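Local coordinates for protein 5-carboxyvanillate decarboxylase (Sphingomonas paucimobilis, PDB 4L6D) that probably catalyses removal of a carboxyl group from 5-carboxyvanillate, as a manganese-binding member of the amidohydrolase superfamily, at residues A313-P316 / E317-A321; A10-F13 / Q14-D18; H158-F161 / E162-A166. All coordinates share one frame; numbering follows the deposited sequence.

Overall arrangement
The three contacts are local ones, spread over a parallel eight-stranded barrel of the amidohydrolase type, and none touches another. Interaction 2 is the one near the metal site: it runs from the end of strand 5-11, which carries the manganese ligand Glu8, into helix 14-23, and the side chain of Thr12 is about 12 Å from the manganese ion and about 10 Å from a bound vanillate. Interaction 3, on helix 158-167, and interaction 1, at the start of helix 317-331, lie away from the annotated sites, although the side chain of Ala313 is about 12 Å from a bound vanillate. Centre to centre, interactions 2 and 3 are about 26 Å apart, while interaction 1 stands about 36 Å from interaction 2 and about 35 Å from interaction 3.

Interaction 1 (A313-P316 / E317-A321); sequences APIP and EDVKA
Ile315 lies across the base of Lys320, the two side chains crossing obliquely, with Ile315 CD1 3.7 Å from Lys320 CA. By the same methyl it packs on Val319, at 4.1 Å from Ile315 CD1 to Val319 CG1. It gets there because CG1 of Ile315 sits between the backbone N and the carbonyl carbon (chi1 58°), with the rest of the chain extended. The Pro316 ring lies next to Val319, and its CB approaches Asp318 OD1. The backbone bond of this first turn runs from Lys320 N to Pro316 O, at 2.9 Å. Pro316 thus occupies the N-cap position of helix 317-331, the last helix of the chain, and it follows an inverse gamma turn centred on Pro314. Among the charged groups, Lys320 NZ forms a salt bridge with Glu317 OE2 at 2.8 Å, on the syn lone pair. Lys320 NZ also donates to Arg311 O and to a water 2.8 Å from NZ, which in turn donates to Ala313 O. A second water donates both to Ile315 O and to Glu317 OE2, tying the carboxylate to the turn; Ala313 itself packs on helix 277-287.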
ATOM      1  N   ALA A 313       1.423  22.912 -11.429  1.00  6.20           N
ATOM      2  CA  ALA A 313       0.765  21.673 -11.859  1.00  6.21           C
ATOM      3  C   ALA A 313       0.188  21.818 -13.276  1.00  7.02           C
ATOM      4  O   ALA A 313      -0.434  22.841 -13.602  1.00  7.39           O
ATOM      5  CB  ALA A 313      -0.306  21.276 -10.886  1.00  5.99           C
ATOM      6  N   PRO A 314       0.391  20.795 -14.121  1.00  6.13           N
ATOM      7  CA  PRO A 314      -0.058  20.850 -15.516  1.00  6.58           C
ATOM      8  C   PRO A 314      -1.533  20.474 -15.636  1.00  8.46           C
ATOM      9  O   PRO A 314      -1.903  19.441 -16.204  1.00 11.49           O
ATOM     10  CB  PRO A 314       0.846  19.830 -16.209  1.00  9.11           C
ATOM     11  CG  PRO A 314       1.153  18.841 -15.151  1.00  9.27           C
ATOM     12  CD  PRO A 314       1.250  19.627 -13.865  1.00  9.03           C
ATOM     13  N   ILE A 315      -2.363  21.341 -15.067  1.00  6.23           N
ATOM     14  CA  ILE A 315      -3.809  21.192 -15.050  1.00  7.41           C
ATOM     15  C   ILE A 315      -4.390  22.579 -15.307  1.00  7.96           C
ATOM     16  O   ILE A 315      -3.714  23.587 -15.092  1.00  7.88           O
ATOM     17  CB  ILE A 315      -4.300  20.633 -13.688  1.00  7.15           C
ATOM     18  CG1 ILE A 315      -3.851  21.553 -12.547  1.00  7.29           C
ATOM     19  CG2 ILE A 315      -3.791  19.212 -13.496  1.00 10.88           C
ATOM     20  CD1 ILE A 315      -4.195  21.050 -11.151  1.00  9.09           C
ATOM     21  N   PRO A 316      -5.639  22.649 -15.791  1.00  6.13           N
ATOM     22  CA  PRO A 316      -6.244  23.950 -16.085  1.00  6.97           C
ATOM     23  C   PRO A 316      -6.368  24.797 -14.826  1.00  6.12           C
ATOM     24  O   PRO A 316      -6.408  24.240 -13.727  1.00  5.80           O
ATOM     25  CB  PRO A 316      -7.632  23.573 -16.628  1.00  7.61           C
ATOM     26  CG  PRO A 316      -7.455  22.195 -17.168  1.00 10.52           C
ATOM     27  CD  PRO A 316      -6.487  21.528 -16.233  1.00  8.42           C
ATOM     28  N   GLU A 317      -6.428  26.113 -14.981  1.00  6.41           N
ATOM     29  CA  GLU A 317      -6.474  27.021 -13.835  1.00  6.38           C
ATOM     30  C   GLU A 317      -7.689  26.794 -12.941  1.00  6.22           C
ATOM     31  O   GLU A 317      -7.593  26.913 -11.713  1.00  6.77           O
ATOM     32  CB  GLU A 317      -6.430  28.475 -14.299  1.00  7.15           C
ATOM     33  CG  GLU A 317      -5.052  28.916 -14.779  1.00  9.68           C
ATOM     34  CD  GLU A 317      -3.990  28.768 -13.699  1.00  9.13           C
ATOM     35  OE1 GLU A 317      -4.001  29.560 -12.737  1.00 11.35           O
ATOM     36  OE2 GLU A 317      -3.141  27.864 -13.814  1.00  8.01           O
ATOM     37  N   ASP A 318      -8.835  26.467 -13.533  1.00  6.90           N
ATOM     38  CA  ASP A 318      -9.996  26.247 -12.674  1.00  6.59           C
ATOM     39  C   ASP A 318      -9.862  24.994 -11.804  1.00  8.93           C
ATOM     40  O   ASP A 318     -10.208  25.016 -10.627  1.00  8.60           O
ATOM     41  CB  ASP A 318     -11.348  26.334 -13.408  1.00  6.71           C
ATOM     42  CG  ASP A 318     -11.475  25.383 -14.592  1.00  7.86           C
ATOM     43  OD1 ASP A 318     -10.608  24.508 -14.815  1.00  8.91           O
ATOM     44  OD2 ASP A 318     -12.507  25.520 -15.303  1.00 10.14           O
ATOM     45  N   VAL A 319      -9.321  23.919 -12.366  1.00  5.66           N
ATOM     46  CA  VAL A 319      -9.083  22.705 -11.592  1.00  5.42           C
ATOM     47  C   VAL A 319      -7.996  22.979 -10.549  1.00  5.13           C
ATOM     48  O   VAL A 319      -8.076  22.509  -9.413  1.00  5.00           O
ATOM     49  CB  VAL A 319      -8.675  21.527 -12.505  1.00  5.88           C
ATOM     50  CG1 VAL A 319      -8.247  20.338 -11.686  1.00  6.54           C
ATOM     51  CG2 VAL A 319      -9.849  21.133 -13.401  1.00  7.80           C
ATOM     52  N   LYS A 320      -6.996  23.774 -10.924  1.00  6.49           N
ATOM     53  CA  LYS A 320      -5.918  24.101  -9.994  1.00  5.15           C
ATOM     54  C   LYS A 320      -6.475  24.868  -8.798  1.00  5.87           C
ATOM     55  O   LYS A 320      -6.065  24.619  -7.662  1.00  6.91           O
ATOM     56  CB  LYS A 320      -4.837  24.936 -10.696  1.00  5.39           C
ATOM     57  CG  LYS A 320      -3.604  25.153  -9.832  1.00  6.93           C
ATOM     58  CD  LYS A 320      -2.659  26.162 -10.450  1.00  7.63           C
ATOM     59  CE  LYS A 320      -1.929  25.571 -11.639  1.00  6.29           C
ATOM     60  NZ  LYS A 320      -1.123  26.640 -12.327  1.00  7.67           N
ATOM     61  N   ALA A 321      -7.416  25.778  -9.037  1.00  5.40           N
ATOM     62  CA  ALA A 321      -8.023  26.535  -7.936  1.00  5.45           C
ATOM     63  C   ALA A 321      -8.800  25.605  -7.001  1.00  7.18           C
ATOM     64  O   ALA A 321      -8.795  25.798  -5.783  1.00  5.88           O
ATOM     65  CB  ALA A 321      -8.928  27.625  -8.463  1.00  6.14           C
TER
HETATM   66  O   HOH W   1       0.453  25.359 -14.275  1.00 10.10           O
HETATM   67  O   HOH W   2      -2.832  26.052 -15.815  1.00  8.83           O

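Interaction 2 (A10-F13 / Q14-D18); sequences AVTF and QPVVD
Thr12 meets Val17 through a rotation that places its OG1 anti to the backbone N (chi1 -169°) and its CG2 between that nitrogen and the carbonyl carbon. The CG2 methyl of Val17, itself anti to its own carbonyl carbon, sits against both branches: it lies 3.5 Å from Thr12 CG2 and at a similar separation from Thr12 OG1. The two side chains cross at about a right angle, and the methyl-to-methyl approach is tight. CB of Val16 is a looser neighbour of the hydroxyl oxygen.

Phe13, at the N-cap position of helix 14-23, uses its carbonyl oxygen as the acceptor for Val17 N at 3.0 Å, in the carbonyl plane and nearly straight (173° at the hydrogen). Val16 N is also directed at Phe13 O, but at a poorer angle that makes the bond weak. The CD methylene of Pro15 packs near Phe13 CB at 4.1 Å, while the aromatic ring is turned off toward Leu99 and Thr103 of helix 86-106. On the outer side, Gln14 bends at its second torsion so that NE2 donates to Asp18 OD1, one turn on, at 2.8 Å. The oxygen lies in the amide plane of Gln14, but the amide comes from above the carboxylate plane, 40° out of it.

The contact joins the end of the first barrel strand to its following helix, and Thr12 also touches Leu53 of helix 49-54. Phe13 O takes both backbone bonds of this turn, while Pro15, placed in the first turn, gives up no helical bond by lacking an N-H. The bond from Gln14 NE2, one turn back, probably limits the freedom of the Asp18 carboxylate, whose ion pair with Arg21 is long and weak.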
ATOM      1  N   ALA A  10       0.395  20.446  10.877  1.00  5.14           N
ATOM      2  CA  ALA A  10       0.469  20.007  12.263  1.00  4.81           C
ATOM      3  C   ALA A  10       0.788  21.140  13.227  1.00  5.10           C
ATOM      4  O   ALA A  10       1.544  22.060  12.905  1.00  7.12           O
ATOM      5  CB  ALA A  10       1.523  18.911  12.390  1.00  5.34           C
ATOM      6  N   VAL A  11       0.227  21.031  14.429  1.00  6.04           N
ATOM      7  CA  VAL A  11       0.468  21.977  15.507  1.00  6.80           C
ATOM      8  C   VAL A  11       0.466  21.181  16.817  1.00  6.02           C
ATOM      9  O   VAL A  11      -0.009  20.054  16.853  1.00  6.28           O
ATOM     10  CB  VAL A  11      -0.626  23.082  15.527  1.00  6.70           C
ATOM     11  CG1 VAL A  11      -2.001  22.503  15.922  1.00  7.98           C
ATOM     12  CG2 VAL A  11      -0.244  24.242  16.422  1.00  9.21           C
ATOM     13  N   THR A  12       1.009  21.752  17.884  1.00  6.06           N
ATOM     14  CA  THR A  12       0.805  21.159  19.199  1.00  6.27           C
ATOM     15  C   THR A  12       0.566  22.254  20.225  1.00  8.04           C
ATOM     16  O   THR A  12       0.684  23.442  19.912  1.00  7.87           O
ATOM     17  CB  THR A  12       1.955  20.243  19.628  1.00  8.98           C
ATOM     18  OG1 THR A  12       1.566  19.517  20.805  1.00  8.71           O
ATOM     19  CG2 THR A  12       3.229  21.049  19.913  1.00  8.29           C
ATOM     20  N   PHE A  13       0.224  21.844  21.438  1.00  6.85           N
ATOM     21  CA  PHE A  13      -0.083  22.766  22.523  1.00  7.22           C
ATOM     22  C   PHE A  13       0.599  22.261  23.779  1.00  7.56           C
ATOM     23  O   PHE A  13       0.775  21.052  23.942  1.00  8.53           O
ATOM     24  CB  PHE A  13      -1.600  22.849  22.739  1.00  7.20           C
ATOM     25  CG  PHE A  13      -2.367  23.198  21.495  1.00  6.89           C
ATOM     26  CD1 PHE A  13      -2.381  24.502  21.021  1.00  6.96           C
ATOM     27  CD2 PHE A  13      -3.074  22.223  20.811  1.00  9.45           C
ATOM     28  CE1 PHE A  13      -3.081  24.824  19.862  1.00 10.35           C
ATOM     29  CE2 PHE A  13      -3.785  22.538  19.657  1.00  8.19           C
ATOM     30  CZ  PHE A  13      -3.786  23.843  19.186  1.00  8.26           C
ATOM     31  N   GLN A  14       0.992  23.173  24.664  1.00  8.44           N
ATOM     32  CA  GLN A  14       1.797  22.790  25.822  1.00  8.69           C
ATOM     33  C   GLN A  14       1.231  21.656  26.697  1.00 10.69           C
ATOM     34  O   GLN A  14       1.982  20.780  27.108  1.00  8.56           O
ATOM     35  CB  GLN A  14       2.172  24.012  26.669  1.00  8.82           C
ATOM     36  CG  GLN A  14       3.421  23.806  27.527  1.00 14.76           C
ATOM     37  CD  GLN A  14       4.646  23.470  26.692  1.00 21.14           C
ATOM     38  OE1 GLN A  14       4.871  24.063  25.634  1.00 23.04           O
ATOM     39  NE2 GLN A  14       5.435  22.504  27.155  1.00 18.82           N
ATOM     40  N   PRO A  15      -0.084  21.658  26.981  1.00  8.43           N
ATOM     41  CA  PRO A  15      -0.546  20.533  27.812  1.00  8.55           C
ATOM     42  C   PRO A  15      -0.318  19.164  27.157  1.00  8.23           C
ATOM     43  O   PRO A  15      -0.050  18.192  27.866  1.00  9.27           O
ATOM     44  CB  PRO A  15      -2.046  20.812  27.976  1.00 13.55           C
ATOM     45  CG  PRO A  15      -2.152  22.316  27.860  1.00  9.94           C
ATOM     46  CD  PRO A  15      -1.145  22.666  26.779  1.00  9.48           C
ATOM     47  N   VAL A  16      -0.418  19.087  25.831  1.00  7.79           N
ATOM     48  CA  VAL A  16      -0.181  17.825  25.129  1.00  7.50           C
ATOM     49  C   VAL A  16       1.318  17.491  25.102  1.00  9.67           C
ATOM     50  O   VAL A  16       1.723  16.349  25.364  1.00  7.97           O
ATOM     51  CB  VAL A  16      -0.770  17.849  23.705  1.00  8.76           C
ATOM     52  CG1 VAL A  16      -0.540  16.510  23.010  1.00  7.22           C
ATOM     53  CG2 VAL A  16      -2.265  18.173  23.768  1.00  7.00           C
ATOM     54  N   VAL A  17       2.135  18.498  24.811  1.00  8.59           N
ATOM     55  CA  VAL A  17       3.587  18.342  24.865  1.00  7.84           C
ATOM     56  C   VAL A  17       4.010  17.784  26.216  1.00  8.64           C
ATOM     57  O   VAL A  17       4.761  16.808  26.281  1.00  9.66           O
ATOM     58  CB  VAL A  17       4.310  19.678  24.612  1.00  7.95           C
ATOM     59  CG1 VAL A  17       5.807  19.557  24.938  1.00  8.26           C
ATOM     60  CG2 VAL A  17       4.114  20.113  23.177  1.00  7.96           C
ATOM     61  N   ASP A  18       3.507  18.380  27.295  1.00  8.61           N
ATOM     62  CA  ASP A  18       3.907  17.960  28.636  1.00 10.99           C
ATOM     63  C   ASP A  18       3.509  16.517  28.888  1.00  9.07           C
ATOM     64  O   ASP A  18       4.272  15.741  29.481  1.00  9.70           O
ATOM     65  CB  ASP A  18       3.306  18.875  29.710  1.00 10.80           C
ATOM     66  CG  ASP A  18       3.925  20.270  29.705  1.00 15.44           C
ATOM     67  OD1 ASP A  18       4.984  20.451  29.070  1.00 16.81           O
ATOM     68  OD2 ASP A  18       3.355  21.182  30.343  1.00 21.01           O
TER

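Interaction 3 (H158-F161 / E162-A166); sequences HPVF and EAIEA
Phe161, Glu162 and Ile164 bear most of this contact within one helix, with Val160 as the closest side-chain neighbour of Ile164 across the contact. The CD1 methyl of Ile164 lies 3.8 Å from Val160 CG1, the two side chains side by side and pointing the same way. With CG1 of Ile164 anti to its carbonyl carbon (chi1 -65°) and the chain extended from there, Ile164 CD1 also approaches the Phe161 ring obliquely, 4.2 Å from Phe161 CD1. An alanine in place of Ile164 is likely to open a gap between Val160 CG1 and the Phe161 ring, which would lose the CD1 methyl they share. The ring of Phe161 further meets that of Tyr152, their planes inclined at about 65°.

Glu162 points its extended chain to the outer side. Its OE1 takes a hydrogen bond of 2.7 Å from a water that also donates to Pro159 O at 2.8 Å, so the carboxylate is linked through solvent to the preceding turn. Glu162 CB packs against His158 O.

Backbone bonds bind the two turns throughout. Glu162 N donates to His158 O at 2.9 Å, and Ile164 N to Val160 O at the same distance. The longest of the set, 3.2 Å, joins Ala163 N to Pro159 O, whose acceptor oxygen is shared with the water. Glu165 N donates to Phe161 O; Glu165 OE2 is hydrogen-bonded to the backbone N of Arg220, beside Phe218 and Pro219.

Val160 and Ile164 face Ile129 of helix 122-134, and Phe161 and Ile164 rest on Leu171 of strand 171-174. Helix 158-167 is the connecting helix of the beta-alpha-beta unit between strands 140-144 and 171-174, packed on the outside of the TIM-barrel fold of the amidohydrolases.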
ATOM      1  N   HIS A 158     -18.560   2.720  16.994  1.00  8.06           N
ATOM      2  CA  HIS A 158     -19.798   3.189  16.365  1.00  7.92           C
ATOM      3  C   HIS A 158     -20.325   4.509  16.947  1.00  8.50           C
ATOM      4  O   HIS A 158     -20.711   5.383  16.185  1.00  8.37           O
ATOM      5  CB  HIS A 158     -20.889   2.112  16.356  1.00  9.09           C
ATOM      6  CG  HIS A 158     -20.667   1.049  15.329  1.00 10.70           C
ATOM      7  ND1 HIS A 158     -21.478  -0.062  15.219  1.00 15.02           N
ATOM      8  CD2 HIS A 158     -19.726   0.925  14.363  1.00 12.55           C
ATOM      9  CE1 HIS A 158     -21.042  -0.823  14.231  1.00 12.22           C
ATOM     10  NE2 HIS A 158     -19.983  -0.248  13.695  1.00 10.82           N
ATOM     11  N   PRO A 159     -20.312   4.679  18.288  1.00  7.72           N
ATOM     12  CA  PRO A 159     -20.805   5.969  18.796  1.00  8.56           C
ATOM     13  C   PRO A 159     -20.001   7.176  18.313  1.00  8.79           C
ATOM     14  O   PRO A 159     -20.558   8.265  18.184  1.00  9.21           O
ATOM     15  CB  PRO A 159     -20.676   5.817  20.317  1.00 10.06           C
ATOM     16  CG  PRO A 159     -20.811   4.350  20.543  1.00 10.08           C
ATOM     17  CD  PRO A 159     -20.085   3.716  19.386  1.00  7.54           C
ATOM     18  N   VAL A 160     -18.713   6.995  18.050  1.00  6.68           N
ATOM     19  CA  VAL A 160     -17.907   8.073  17.491  1.00  6.35           C
ATOM     20  C   VAL A 160     -18.398   8.448  16.099  1.00  8.00           C
ATOM     21  O   VAL A 160     -18.654   9.620  15.805  1.00  6.63           O
ATOM     22  CB  VAL A 160     -16.426   7.653  17.409  1.00  8.81           C
ATOM     23  CG1 VAL A 160     -15.620   8.608  16.539  1.00  8.99           C
ATOM     24  CG2 VAL A 160     -15.851   7.541  18.816  1.00  9.99           C
ATOM     25  N   PHE A 161     -18.547   7.443  15.242  1.00  6.05           N
ATOM     26  CA  PHE A 161     -18.923   7.707  13.854  1.00  7.16           C
ATOM     27  C   PHE A 161     -20.362   8.182  13.718  1.00  7.35           C
ATOM     28  O   PHE A 161     -20.660   8.978  12.842  1.00  7.97           O
ATOM     29  CB  PHE A 161     -18.581   6.514  12.953  1.00  7.49           C
ATOM     30  CG  PHE A 161     -17.117   6.345  12.798  1.00  7.08           C
ATOM     31  CD1 PHE A 161     -16.406   7.195  11.978  1.00  8.14           C
ATOM     32  CD2 PHE A 161     -16.433   5.426  13.575  1.00  8.15           C
ATOM     33  CE1 PHE A 161     -15.030   7.088  11.872  1.00  7.62           C
ATOM     34  CE2 PHE A 161     -15.059   5.318  13.488  1.00  7.23           C
ATOM     35  CZ  PHE A 161     -14.355   6.150  12.641  1.00  8.22           C
ATOM     36  N   GLU A 162     -21.236   7.725  14.604  1.00  6.46           N
ATOM     37  CA  GLU A 162     -22.592   8.260  14.663  1.00  8.10           C
ATOM     38  C   GLU A 162     -22.556   9.769  14.909  1.00  9.15           C
ATOM     39  O   GLU A 162     -23.217  10.534  14.210  1.00  9.64           O
ATOM     40  CB  GLU A 162     -23.387   7.557  15.761  1.00  9.19           C
ATOM     41  CG  GLU A 162     -24.823   8.028  15.875  1.00 12.53           C
ATOM     42  CD  GLU A 162     -25.532   7.364  17.028  1.00 23.56           C
ATOM     43  OE1 GLU A 162     -24.949   7.322  18.132  1.00 24.71           O
ATOM     44  OE2 GLU A 162     -26.663   6.874  16.831  1.00 32.31           O
ATOM     45  N   ALA A 163     -21.747  10.194  15.874  1.00  7.29           N
ATOM     46  CA  ALA A 163     -21.652  11.612  16.198  1.00  7.04           C
ATOM     47  C   ALA A 163     -20.977  12.403  15.084  1.00  6.58           C
ATOM     48  O   ALA A 163     -21.390  13.526  14.794  1.00  8.85           O
ATOM     49  CB  ALA A 163     -20.923  11.815  17.532  1.00  8.36           C
ATOM     50  N   ILE A 164     -19.943  11.833  14.460  1.00  6.05           N
ATOM     51  CA  ILE A 164     -19.270  12.517  13.363  1.00  5.76           C
ATOM     52  C   ILE A 164     -20.246  12.714  12.209  1.00  6.54           C
ATOM     53  O   ILE A 164     -20.396  13.831  11.696  1.00  6.30           O
ATOM     54  CB  ILE A 164     -18.007  11.775  12.895  1.00  5.43           C
ATOM     55  CG1 ILE A 164     -16.954  11.772  14.008  1.00  6.26           C
ATOM     56  CG2 ILE A 164     -17.457  12.428  11.621  1.00  6.61           C
ATOM     57  CD1 ILE A 164     -15.676  11.043  13.627  1.00  6.39           C
ATOM     58  N   GLU A 165     -20.933  11.641  11.813  1.00  6.24           N
ATOM     59  CA  GLU A 165     -21.930  11.764  10.755  1.00  6.05           C
ATOM     60  C   GLU A 165     -22.959  12.850  11.050  1.00  7.34           C
ATOM     61  O   GLU A 165     -23.248  13.687  10.192  1.00  9.20           O
ATOM     62  CB  GLU A 165     -22.647  10.442  10.508  1.00  8.44           C
ATOM     63  CG  GLU A 165     -23.498  10.499   9.265  1.00  8.25           C
ATOM     64  CD  GLU A 165     -24.390   9.294   9.102  1.00  8.30           C
ATOM     65  OE1 GLU A 165     -24.852   8.744  10.121  1.00  9.20           O
ATOM     66  OE2 GLU A 165     -24.634   8.911   7.940  1.00  8.54           O
ATOM     67  N   ALA A 166     -23.502  12.846  12.262  1.00  6.54           N
ATOM     68  CA  ALA A 166     -24.545  13.796  12.623  1.00  6.89           C
ATOM     69  C   ALA A 166     -24.024  15.235  12.645  1.00  7.77           C
ATOM     70  O   ALA A 166     -24.778  16.176  12.387  1.00 11.48           O
ATOM     71  CB  ALA A 166     -25.141  13.429  13.977  1.00  9.61           C
TER
HETATM   72  O   HOH W   3     -22.982   8.738  19.414  1.00 13.97           O